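Local coordinates for regulatory protein YycH-like domain-containing protein (Eubacterium rectale, PDB 5COZ) that is of unknown function but has a YycH-like regulatory domain and is probably made as a lipoprotein, consistent with a role at the cell envelope, at residues Glu272-Pro276 against Ser277-Ser281. Residues are numbered along the deposited sequence; the frame is centred on the assembly and turned at random. Where two conformers were deposited one is given.
Sequences EILHP and SSILS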
loop_
_atom_site.group_PDB
_atom_site.type_symbol
_atom_site.label_atom_id
_atom_site.label_comp_id
_atom_site.label_asym_id
_atom_site.label_seq_id
_atom_site.Cartn_x
_atom_site.Cartn_y
_atom_site.Cartn_z
ATOM N N GLU A 272 -24.760 -0.687 6.010
ATOM C CA GLU A 272 -24.026 0.080 6.988
ATOM C C GLU A 272 -22.934 -0.784 7.567
ATOM O O GLU A 272 -23.180 -1.936 7.935
ATOM C CB GLU A 272 -25.003 0.499 8.097
ATOM C CG GLU A 272 -24.455 1.543 9.036
ATOM C CD GLU A 272 -25.520 2.221 9.879
ATOM O OE1 GLU A 272 -26.726 2.066 9.576
ATOM O OE2 GLU A 272 -25.143 2.910 10.853
ATOM N N ILE A 273 -21.725 -0.242 7.635
ATOM C CA ILE A 273 -20.621 -0.961 8.258
ATOM C C ILE A 273 -20.588 -0.673 9.745
ATOM O O ILE A 273 -21.194 0.291 10.217
ATOM C CB ILE A 273 -19.259 -0.632 7.596
ATOM C CG1 ILE A 273 -18.829 0.847 7.860
ATOM C CG2 ILE A 273 -19.300 -0.997 6.096
ATOM C CD1 ILE A 273 -17.409 1.136 7.446
ATOM N N LEU A 274 -19.872 -1.506 10.476
ATOM C CA LEU A 274 -19.657 -1.319 11.897
ATOM C C LEU A 274 -18.758 -0.140 12.156
ATOM O O LEU A 274 -17.829 0.119 11.380
ATOM C CB LEU A 274 -18.968 -2.578 12.458
ATOM C CG LEU A 274 -19.841 -3.824 12.568
ATOM C CD1 LEU A 274 -18.992 -5.039 12.902
ATOM C CD2 LEU A 274 -20.947 -3.622 13.625
ATOM N N HIS A 275 -18.955 0.525 13.298
ATOM C CA HIS A 275 -18.011 1.543 13.742
ATOM C C HIS A 275 -16.731 0.825 14.136
ATOM O O HIS A 275 -16.779 -0.333 14.574
ATOM C CB HIS A 275 -18.562 2.322 14.944
ATOM C CG HIS A 275 -19.797 3.124 14.652
ATOM N ND1 HIS A 275 -20.462 3.783 15.669
ATOM C CD2 HIS A 275 -20.438 3.364 13.485
ATOM C CE1 HIS A 275 -21.505 4.378 15.104
ATOM N NE2 HIS A 275 -21.519 4.195 13.790
ATOM N N PRO A 276 -15.581 1.498 14.080
ATOM C CA PRO A 276 -14.329 0.782 14.389
ATOM C C PRO A 276 -14.195 0.431 15.872
ATOM O O PRO A 276 -13.379 -0.435 16.216
ATOM C CB PRO A 276 -13.228 1.725 13.891
ATOM C CG PRO A 276 -13.880 3.116 13.870
ATOM C CD PRO A 276 -15.333 2.853 13.525
ATOM N N SER A 277 -15.024 1.034 16.756
ATOM C CA SER A 277 -15.028 0.635 18.167
ATOM C C SER A 277 -15.325 -0.862 18.300
ATOM O O SER A 277 -14.700 -1.544 19.117
ATOM C CB SER A 277 -16.070 1.427 18.948
ATOM O OG SER A 277 -17.314 1.408 18.264
ATOM N N SER A 278 -16.303 -1.352 17.513
ATOM C CA SER A 278 -16.745 -2.751 17.543
ATOM C C SER A 278 -15.610 -3.663 17.105
ATOM O O SER A 278 -15.377 -4.693 17.720
ATOM C CB SER A 278 -17.958 -2.950 16.638
ATOM O OG SER A 278 -19.025 -2.105 17.041
ATOM N N ILE A 279 -14.852 -3.234 16.097
ATOM C CA ILE A 279 -13.711 -3.990 15.590
ATOM C C ILE A 279 -12.580 -3.991 16.602
ATOM O O ILE A 279 -12.024 -5.068 16.875
ATOM C CB ILE A 279 -13.261 -3.404 14.243
ATOM C CG1 ILE A 279 -14.416 -3.424 13.226
ATOM C CG2 ILE A 279 -11.986 -4.112 13.716
ATOM C CD1 ILE A 279 -15.006 -4.814 12.920
ATOM N N LEU A 280 -12.232 -2.809 17.172
ATOM C CA LEU A 280 -11.125 -2.789 18.105
ATOM C C LEU A 280 -11.414 -3.643 19.345
ATOM O O LEU A 280 -10.522 -4.378 19.765
ATOM C CB LEU A 280 -10.759 -1.354 18.512
ATOM C CG LEU A 280 -9.578 -1.267 19.523
ATOM C CD1 LEU A 280 -8.282 -1.906 18.937
ATOM C CD2 LEU A 280 -9.329 0.176 19.917
ATOM N N SER A 281 -12.626 -3.560 19.929
ATOM C CA SER A 281 -12.890 -4.363 21.118
ATOM C C SER A 281 -12.812 -5.874 20.794
ATOM O O SER A 281 -12.252 -6.637 21.586
ATOM C CB SER A 281 -14.235 -3.991 21.724
ATOM O OG SER A 281 -15.263 -4.309 20.806
HETATM O O HOH W 1 -20.681 -0.436 15.527
#
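In the first turn of helix 276-288, which follows strand 262-272, His275 O accepts a hydrogen bond from Ser278 N at 3.1 Å. That bond is bent (138° at the hydrogen), and the donor stands well above the carbonyl plane. One residue on, Pro276 O receives Leu280 N at 2.8 Å, almost in line with its C=O: the first i to i+4 bond of the helix. Proline suits this place, since a nitrogen in the first turn has no helical carbonyl behind it to bond, and lacking a hydrogen costs nothing. With chi1 at -58°, Ser278 OG lies beside its own backbone N, and this short hydroxyl fits a water bridge, 2.8 Å from the water O. That water accepts the N-H of His275, with 3.0 Å between water O and His275 N. On the apolar side, the branched Leu274 and Ile279 cross at about a right angle, CD1 to CD1 at 4.0 Å; Ile279 also packs on Trp321 and Val323 of strand 314-330. His275 CB rests 3.7 Å from Ser277 OG, while its ring leads away from the helix, ND1 hydrogen-bonded to Asp24 OD1, which also shares a weak hydrogen bond with Ser277 OG.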